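Local coordinates for protein ATP-dependent 6-phosphofructokinase isozyme 2 (Escherichia coli, PDB 3UMO) that phosphorylates fructose 6-phosphate with ATP, giving fructose 1,6-bisphosphate in the first committing step of glycolysis, and works as a magnesium-dependent homodimer, at residues P109-E122 with P141-A155. Residues are numbered along the deposited sequence; the frame is centred on the assembly and turned at random. Where two conformers were deposited one is given.
Sequences PGAALNEDEFRQLE and PPGVKLEKLTQLISA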
ATOM      1  N   PRO A 109      12.557  -2.262 -19.346  1.00 23.89           N
ATOM      2  CA  PRO A 109      13.346  -2.976 -20.354  1.00 25.74           C
ATOM      3  C   PRO A 109      14.752  -2.408 -20.509  1.00 20.99           C
ATOM      4  O   PRO A 109      15.012  -1.252 -20.144  1.00 22.68           O
ATOM      5  CB  PRO A 109      12.554  -2.742 -21.646  1.00 27.23           C
ATOM      6  CG  PRO A 109      11.155  -2.424 -21.178  1.00 22.29           C
ATOM      7  CD  PRO A 109      11.359  -1.639 -19.932  1.00 19.83           C
ATOM      8  N   GLY A 110      15.657  -3.225 -21.043  1.00 21.36           N
ATOM      9  CA  GLY A 110      17.004  -2.762 -21.325  1.00 20.24           C
ATOM     10  C   GLY A 110      17.013  -1.856 -22.542  1.00 23.76           C
ATOM     11  O   GLY A 110      16.007  -1.734 -23.250  1.00 26.07           O
ATOM     12  N   ALA A 111      18.152  -1.220 -22.796  1.00 23.71           N
ATOM     13  CA  ALA A 111      18.314  -0.409 -23.999  1.00 22.88           C
ATOM     14  C   ALA A 111      18.073  -1.237 -25.257  1.00 26.07           C
ATOM     15  O   ALA A 111      18.233  -2.458 -25.263  1.00 22.36           O
ATOM     16  CB  ALA A 111      19.702   0.213 -24.043  1.00 24.48           C
ATOM     17  N   ALA A 112      17.699  -0.557 -26.331  1.00 22.72           N
ATOM     18  CA  ALA A 112      17.505  -1.221 -27.613  1.00 28.55           C
ATOM     19  C   ALA A 112      18.839  -1.688 -28.186  1.00 26.26           C
ATOM     20  O   ALA A 112      19.889  -1.113 -27.890  1.00 24.15           O
ATOM     21  CB  ALA A 112      16.802  -0.295 -28.590  1.00 29.55           C
ATOM     22  N   LEU A 113      18.788  -2.740 -28.998  1.00 24.04           N
ATOM     23  CA  LEU A 113      19.968  -3.242 -29.692  1.00 31.86           C
ATOM     24  C   LEU A 113      19.640  -3.291 -31.172  1.00 30.00           C
ATOM     25  O   LEU A 113      18.618  -3.857 -31.553  1.00 31.17           O
ATOM     26  CB  LEU A 113      20.317  -4.656 -29.221  1.00 37.44           C
ATOM     27  CG  LEU A 113      21.254  -4.864 -28.034  1.00 39.67           C
ATOM     28  CD1 LEU A 113      21.432  -6.357 -27.779  1.00 32.09           C
ATOM     29  CD2 LEU A 113      22.595  -4.202 -28.297  1.00 38.57           C
ATOM     30  N   ASN A 114      20.482  -2.701 -32.013  1.00 26.71           N
ATOM     31  CA  ASN A 114      20.259  -2.844 -33.448  1.00 29.47           C
ATOM     32  C   ASN A 114      20.906  -4.128 -33.952  1.00 27.27           C
ATOM     33  O   ASN A 114      21.569  -4.829 -33.191  1.00 28.58           O
ATOM     34  CB  ASN A 114      20.704  -1.608 -34.250  1.00 36.39           C
ATOM     35  CG  ASN A 114      22.195  -1.320 -34.133  1.00 41.45           C
ATOM     36  OD1 ASN A 114      23.021  -2.230 -34.073  1.00 38.17           O
ATOM     37  ND2 ASN A 114      22.541  -0.037 -34.114  1.00 37.78           N
ATOM     38  N   GLU A 115      20.706  -4.440 -35.225  1.00 28.63           N
ATOM     39  CA  GLU A 115      21.211  -5.695 -35.768  1.00 30.68           C
ATOM     40  C   GLU A 115      22.737  -5.741 -35.802  1.00 30.76           C
ATOM     41  O   GLU A 115      23.329  -6.781 -35.523  1.00 29.88           O
ATOM     42  CB  GLU A 115      20.619  -5.961 -37.149  1.00 28.61           C
ATOM     43  CG  GLU A 115      19.129  -6.268 -37.116  1.00 36.26           C
ATOM     44  CD  GLU A 115      18.519  -6.366 -38.501  1.00 52.62           C
ATOM     45  OE1 GLU A 115      18.989  -5.655 -39.416  1.00 58.79           O
ATOM     46  OE2 GLU A 115      17.568  -7.154 -38.675  1.00 60.58           O
ATOM     47  N   ASP A 116      23.368  -4.615 -36.127  1.00 29.72           N
ATOM     48  CA  ASP A 116      24.828  -4.549 -36.158  1.00 27.49           C
ATOM     49  C   ASP A 116      25.414  -4.846 -34.782  1.00 28.44           C
ATOM     50  O   ASP A 116      26.355  -5.630 -34.649  1.00 30.06           O
ATOM     51  CB  ASP A 116      25.298  -3.174 -36.627  1.00 35.14           C
ATOM     52  CG  ASP A 116      26.808  -3.011 -36.530  1.00 41.51           C
ATOM     53  OD1 ASP A 116      27.538  -3.965 -36.876  1.00 48.31           O
ATOM     54  OD2 ASP A 116      27.265  -1.929 -36.109  1.00 54.06           O
ATOM     55  N   GLU A 117      24.849  -4.211 -33.761  1.00 27.93           N
ATOM     56  CA  GLU A 117      25.306  -4.394 -32.392  1.00 27.43           C
ATOM     57  C   GLU A 117      25.170  -5.843 -31.922  1.00 26.27           C
ATOM     58  O   GLU A 117      26.058  -6.368 -31.248  1.00 27.27           O
ATOM     59  CB  GLU A 117      24.564  -3.437 -31.451  1.00 31.26           C
ATOM     60  CG  GLU A 117      25.025  -1.981 -31.590  1.00 32.29           C
ATOM     61  CD  GLU A 117      23.972  -0.973 -31.159  1.00 27.05           C
ATOM     62  OE1 GLU A 117      24.233   0.246 -31.292  1.00 34.21           O
ATOM     63  OE2 GLU A 117      22.889  -1.391 -30.694  1.00 31.44           O
ATOM     64  N   PHE A 118      24.070  -6.494 -32.290  1.00 25.26           N
ATOM     65  CA  PHE A 118      23.877  -7.887 -31.907  1.00 24.26           C
ATOM     66  C   PHE A 118      24.915  -8.794 -32.570  1.00 25.46           C
ATOM     67  O   PHE A 118      25.438  -9.712 -31.938  1.00 25.39           O
ATOM     68  CB  PHE A 118      22.463  -8.362 -32.232  1.00 25.55           C
ATOM     69  CG  PHE A 118      22.173  -9.752 -31.745  1.00 29.51           C
ATOM     70  CD1 PHE A 118      22.364 -10.847 -32.575  1.00 30.52           C
ATOM     71  CD2 PHE A 118      21.722  -9.969 -30.452  1.00 33.79           C
ATOM     72  CE1 PHE A 118      22.106 -12.132 -32.129  1.00 31.84           C
ATOM     73  CE2 PHE A 118      21.458 -11.256 -30.000  1.00 34.16           C
ATOM     74  CZ  PHE A 118      21.649 -12.337 -30.842  1.00 34.79           C
ATOM     75  N   ARG A 119      25.209  -8.537 -33.845  1.00 26.67           N
ATOM     76  CA  ARG A 119      26.245  -9.286 -34.549  1.00 25.79           C
ATOM     77  C   ARG A 119      27.617  -9.067 -33.907  1.00 25.01           C
ATOM     78  O   ARG A 119      28.454  -9.969 -33.894  1.00 25.08           O
ATOM     79  CB  ARG A 119      26.277  -8.924 -36.037  1.00 26.54           C
ATOM     80  CG  ARG A 119      25.197  -9.614 -36.863  1.00 28.80           C
ATOM     81  CD  ARG A 119      25.338  -9.288 -38.349  1.00 32.01           C
ATOM     82  NE  ARG A 119      24.990  -7.896 -38.619  1.00 38.88           N
ATOM     83  CZ  ARG A 119      23.814  -7.501 -39.097  1.00 29.24           C
ATOM     84  NH1 ARG A 119      22.877  -8.397 -39.389  1.00 32.36           N
ATOM     85  NH2 ARG A 119      23.587  -6.210 -39.308  1.00 32.97           N
ATOM     86  N   GLN A 120      27.845  -7.867 -33.378  1.00 26.56           N
ATOM     87  CA  GLN A 120      29.086  -7.586 -32.658  1.00 29.62           C
ATOM     88  C   GLN A 120      29.182  -8.408 -31.383  1.00 26.50           C
ATOM     89  O   GLN A 120      30.262  -8.879 -31.011  1.00 29.83           O
ATOM     90  CB  GLN A 120      29.189  -6.103 -32.309  1.00 25.38           C
ATOM     91  CG  GLN A 120      29.525  -5.215 -33.496  1.00 29.28           C
ATOM     92  CD  GLN A 120      29.658  -3.768 -33.095  1.00 36.49           C
ATOM     93  OE1 GLN A 120      30.495  -3.420 -32.260  1.00 33.72           O
ATOM     94  NE2 GLN A 120      28.822  -2.913 -33.675  1.00 35.49           N
ATOM     95  N   LEU A 121      28.047  -8.572 -30.715  1.00 26.57           N
ATOM     96  CA  LEU A 121      27.987  -9.374 -29.499  1.00 27.09           C
ATOM     97  C   LEU A 121      28.211 -10.840 -29.847  1.00 25.24           C
ATOM     98  O   LEU A 121      28.930 -11.556 -29.149  1.00 26.71           O
ATOM     99  CB  LEU A 121      26.645  -9.179 -28.796  1.00 26.25           C
ATOM    100  CG  LEU A 121      26.501  -7.849 -28.051  1.00 27.36           C
ATOM    101  CD1 LEU A 121      25.041  -7.515 -27.796  1.00 27.75           C
ATOM    102  CD2 LEU A 121      27.262  -7.897 -26.733  1.00 30.72           C
ATOM    103  N   GLU A 122      27.597 -11.271 -30.944  1.00 25.12           N
ATOM    104  CA  GLU A 122      27.771 -12.624 -31.456  1.00 26.75           C
ATOM    105  C   GLU A 122      29.248 -12.897 -31.763  1.00 28.43           C
ATOM    106  O   GLU A 122      29.762 -13.978 -31.470  1.00 27.61           O
ATOM    107  CB  GLU A 122      26.923 -12.798 -32.719  1.00 32.77           C
ATOM    108  CG  GLU A 122      26.457 -14.210 -33.007  1.00 53.39           C
ATOM    109  CD  GLU A 122      25.264 -14.234 -33.950  1.00 59.23           C
ATOM    110  OE1 GLU A 122      24.768 -13.142 -34.311  1.00 55.49           O
ATOM    111  OE2 GLU A 122      24.823 -15.339 -34.327  1.00 65.70           O
ATOM    112  N   PRO A 141      16.224  -7.659 -24.847  1.00 23.60           N
ATOM    113  CA  PRO A 141      15.991  -6.230 -25.077  1.00 26.76           C
ATOM    114  C   PRO A 141      15.259  -5.995 -26.387  1.00 23.32           C
ATOM    115  O   PRO A 141      15.251  -6.890 -27.240  1.00 27.14           O
ATOM    116  CB  PRO A 141      17.413  -5.662 -25.159  1.00 24.88           C
ATOM    117  CG  PRO A 141      18.219  -6.792 -25.712  1.00 26.06           C
ATOM    118  CD  PRO A 141      17.632  -8.030 -25.082  1.00 24.20           C
ATOM    119  N   PRO A 142      14.644  -4.810 -26.546  1.00 28.40           N
ATOM    120  CA  PRO A 142      13.984  -4.470 -27.810  1.00 30.51           C
ATOM    121  C   PRO A 142      14.989  -4.485 -28.954  1.00 28.77           C
ATOM    122  O   PRO A 142      16.164  -4.174 -28.737  1.00 29.59           O
ATOM    123  CB  PRO A 142      13.504  -3.031 -27.583  1.00 34.99           C
ATOM    124  CG  PRO A 142      13.454  -2.856 -26.108  1.00 36.09           C
ATOM    125  CD  PRO A 142      14.538  -3.728 -25.550  1.00 30.24           C
ATOM    126  N   GLY A 143      14.541  -4.852 -30.150  1.00 32.96           N
ATOM    127  CA  GLY A 143      15.398  -4.809 -31.322  1.00 34.91           C
ATOM    128  C   GLY A 143      16.001  -6.145 -31.712  1.00 36.11           C
ATOM    129  O   GLY A 143      16.641  -6.260 -32.759  1.00 39.00           O
ATOM    130  N   VAL A 144      15.804  -7.161 -30.877  1.00 31.16           N
ATOM    131  CA  VAL A 144      16.372  -8.477 -31.149  1.00 34.06           C
ATOM    132  C   VAL A 144      15.287  -9.521 -31.397  1.00 37.84           C
ATOM    133  O   VAL A 144      14.536  -9.874 -30.489  1.00 35.33           O
ATOM    134  CB  VAL A 144      17.263  -8.957 -29.990  1.00 33.08           C
ATOM    135  CG1 VAL A 144      17.953 -10.267 -30.362  1.00 30.32           C
ATOM    136  CG2 VAL A 144      18.295  -7.896 -29.634  1.00 36.78           C
ATOM    137  N   LYS A 145      15.202 -10.008 -32.632  1.00 39.45           N
ATOM    138  CA  LYS A 145      14.248 -11.060 -32.963  1.00 39.67           C
ATOM    139  C   LYS A 145      14.622 -12.355 -32.253  1.00 36.74           C
ATOM    140  O   LYS A 145      15.803 -12.671 -32.106  1.00 34.81           O
ATOM    141  CB  LYS A 145      14.203 -11.287 -34.475  1.00 35.34           C
ATOM    142  CG  LYS A 145      13.514 -10.179 -35.244  1.00 45.05           C
ATOM    143  CD  LYS A 145      13.525 -10.464 -36.739  1.00 58.14           C
ATOM    144  CE  LYS A 145      12.514  -9.594 -37.457  1.00 63.81           C
ATOM    145  NZ  LYS A 145      12.604  -8.186 -36.987  1.00 68.28           N
ATOM    146  N   LEU A 146      13.610 -13.100 -31.815  1.00 48.80           N
ATOM    147  CA  LEU A 146      13.831 -14.347 -31.092  1.00 40.34           C
ATOM    148  C   LEU A 146      14.720 -15.304 -31.879  1.00 36.23           C
ATOM    149  O   LEU A 146      15.549 -16.007 -31.301  1.00 45.47           O
ATOM    150  CB  LEU A 146      12.498 -15.020 -30.765  1.00 41.75           C
ATOM    151  CG  LEU A 146      11.555 -14.274 -29.817  1.00 38.96           C
ATOM    152  CD1 LEU A 146      10.162 -14.878 -29.893  1.00 42.57           C
ATOM    153  CD2 LEU A 146      12.080 -14.312 -28.390  1.00 31.74           C
ATOM    154  N   GLU A 147      14.552 -15.311 -33.200  1.00 42.43           N
ATOM    155  CA  GLU A 147      15.350 -16.167 -34.073  1.00 46.93           C
ATOM    156  C   GLU A 147      16.848 -15.878 -33.974  1.00 44.45           C
ATOM    157  O   GLU A 147      17.666 -16.785 -34.135  1.00 42.46           O
ATOM    158  CB  GLU A 147      14.875 -16.060 -35.530  1.00 60.60           C
ATOM    159  CG  GLU A 147      14.794 -14.639 -36.070  1.00 70.00           C
ATOM    160  CD  GLU A 147      14.475 -14.595 -37.557  1.00 81.43           C
ATOM    161  OE1 GLU A 147      14.798 -15.571 -38.268  1.00 85.17           O
ATOM    162  OE2 GLU A 147      13.900 -13.583 -38.015  1.00 84.15           O
ATOM    163  N   LYS A 148      17.203 -14.624 -33.700  1.00 42.37           N
ATOM    164  CA  LYS A 148      18.609 -14.236 -33.570  1.00 41.66           C
ATOM    165  C   LYS A 148      19.230 -14.796 -32.289  1.00 36.19           C
ATOM    166  O   LYS A 148      20.426 -15.101 -32.244  1.00 36.76           O
ATOM    167  CB  LYS A 148      18.766 -12.710 -33.612  1.00 45.21           C
ATOM    168  CG  LYS A 148      18.296 -12.060 -34.901  1.00 52.08           C
ATOM    169  CD  LYS A 148      19.088 -12.540 -36.111  1.00 58.67           C
ATOM    170  CE  LYS A 148      20.529 -12.047 -36.097  1.00 65.71           C
ATOM    171  NZ  LYS A 148      21.480 -13.014 -35.476  1.00 70.18           N
ATOM    172  N   LEU A 149      18.420 -14.916 -31.247  1.00 32.63           N
ATOM    173  CA  LEU A 149      18.879 -15.525 -30.008  1.00 34.76           C
ATOM    174  C   LEU A 149      19.117 -17.012 -30.231  1.00 30.94           C
ATOM    175  O   LEU A 149      20.100 -17.574 -29.751  1.00 33.85           O
ATOM    176  CB  LEU A 149      17.860 -15.315 -28.890  1.00 37.88           C
ATOM    177  CG  LEU A 149      18.210 -15.947 -27.544  1.00 37.10           C
ATOM    178  CD1 LEU A 149      19.512 -15.370 -26.996  1.00 30.56           C
ATOM    179  CD2 LEU A 149      17.070 -15.742 -26.553  1.00 39.94           C
ATOM    180  N   THR A 150      18.209 -17.642 -30.970  1.00 34.58           N
ATOM    181  CA  THR A 150      18.362 -19.043 -31.341  1.00 32.12           C
ATOM    182  C   THR A 150      19.639 -19.234 -32.159  1.00 30.20           C
ATOM    183  O   THR A 150      20.419 -20.152 -31.906  1.00 36.54           O
ATOM    184  CB  THR A 150      17.140 -19.541 -32.139  1.00 35.52           C
ATOM    185  OG1 THR A 150      15.979 -19.523 -31.300  1.00 36.82           O
ATOM    186  CG2 THR A 150      17.364 -20.954 -32.645  1.00 39.90           C
ATOM    187  N   GLN A 151      19.853 -18.347 -33.128  1.00 34.35           N
ATOM    188  CA  GLN A 151      21.033 -18.408 -33.985  1.00 37.16           C
ATOM    189  C   GLN A 151      22.326 -18.263 -33.197  1.00 33.56           C
ATOM    190  O   GLN A 151      23.318 -18.924 -33.503  1.00 36.52           O
ATOM    191  CB  GLN A 151      20.966 -17.334 -35.073  1.00 48.26           C
ATOM    192  CG  GLN A 151      19.956 -17.634 -36.171  1.00 63.64           C
ATOM    193  CD  GLN A 151      19.639 -16.420 -37.024  1.00 74.63           C
ATOM    194  OE1 GLN A 151      20.407 -15.456 -37.067  1.00 75.50           O
ATOM    195  NE2 GLN A 151      18.496 -16.458 -37.703  1.00 77.00           N
ATOM    196  N   LEU A 152      22.317 -17.401 -32.186  1.00 31.69           N
ATOM    197  CA  LEU A 152      23.531 -17.159 -31.409  1.00 36.99           C
ATOM    198  C   LEU A 152      23.911 -18.416 -30.639  1.00 35.20           C
ATOM    199  O   LEU A 152      25.068 -18.838 -30.639  1.00 30.65           O
ATOM    200  CB  LEU A 152      23.347 -15.976 -30.454  1.00 38.13           C
ATOM    201  CG  LEU A 152      24.567 -15.576 -29.617  1.00 40.82           C
ATOM    202  CD1 LEU A 152      24.658 -14.064 -29.493  1.00 46.25           C
ATOM    203  CD2 LEU A 152      24.511 -16.208 -28.235  1.00 37.03           C
ATOM    204  N   ILE A 153      22.920 -19.015 -29.992  1.00 31.91           N
ATOM    205  CA  ILE A 153      23.147 -20.207 -29.190  1.00 33.91           C
ATOM    206  C   ILE A 153      23.556 -21.392 -30.060  1.00 31.40           C
ATOM    207  O   ILE A 153      24.461 -22.148 -29.697  1.00 34.58           O
ATOM    208  CB  ILE A 153      21.925 -20.521 -28.310  1.00 32.26           C
ATOM    209  CG1 ILE A 153      21.804 -19.453 -27.224  1.00 35.81           C
ATOM    210  CG2 ILE A 153      22.045 -21.899 -27.687  1.00 29.57           C
ATOM    211  CD1 ILE A 153      20.428 -19.345 -26.632  1.00 44.94           C
ATOM    212  N   SER A 154      22.916 -21.535 -31.218  1.00 30.21           N
ATOM    213  CA  SER A 154      23.277 -22.601 -32.142  0.58 32.00           C
ATOM    214  C   SER A 154      24.715 -22.421 -32.613  1.00 32.05           C
ATOM    215  O   SER A 154      25.469 -23.388 -32.706  1.00 39.39           O
ATOM    216  CB  SER A 154      22.337 -22.625 -33.348  0.58 31.04           C
ATOM    217  OG  SER A 154      22.648 -23.713 -34.202  0.58 32.61           O
ATOM    218  N   ALA A 155      25.084 -21.176 -32.899  1.00 32.93           N
ATOM    219  CA  ALA A 155      26.431 -20.844 -33.360  1.00 37.71           C
ATOM    220  C   ALA A 155      27.470 -21.195 -32.303  1.00 40.60           C
ATOM    221  O   ALA A 155      28.519 -21.764 -32.610  1.00 48.38           O
ATOM    222  CB  ALA A 155      26.517 -19.368 -33.709  1.00 41.76           C
TER
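Phe118 reaches from helix 115-122 onto the first turns of helix 146-155, where its ring fits between Val144, Lys148 and Leu152. The first torsion (chi1 -175°), which sets CG opposite the backbone N, lays the ring there. The Lys148 carbonyl oxygen lies at the ring edge, near its plane, 3.3 Å from CZ; Val144 CG1 approaches CE2 obliquely, and Leu152 CD1 meets CZ at 3.7 Å. Lys148 runs past the ring in the opposite direction, and its bent chain brings NZ back to a long salt bridge with Glu122, 3.5 Å from OE1. The same ammonium group also hydrogen-bonds Gln151 OE1, so two oxygens hold it. The extended Glu122 slides past Leu152 the opposite way, its CG 4.0 Å from Leu152 CD1, and crosses Lys148 at about a right angle, packing with its aliphatic part.

Before the helices, the two connecting loops run together. Pro142 sets its ring CD 3.4 Å from Gly110 O, farther from Ala111 O, and its carbonyl accepts a fairly straight hydrogen bond from Leu113 N (3.0 Å, 161°). Leu113 places CB against Val144 CG2 and CD1 against Pro141 CG. A capping box of Asn114 and Glu117 starts helix 115-122. Ala111 lies about 4 Å, side chain to side chain, from the substrate-binding Arg90.

Were Phe118 an alanine, Val144 and Leu152 would be likely to lose their packing partner and a gap to open between the helices. The helices run side by side, nearly parallel (18°), Leu121 of the first packing on strands 55-61 and 80-84 of the parallel sheet of this ribokinase-family fold, Leu149 of the second on helix 169-175. An apolar centre bordered by a charged pair thus joins the helices, and one backbone bond ties the loops.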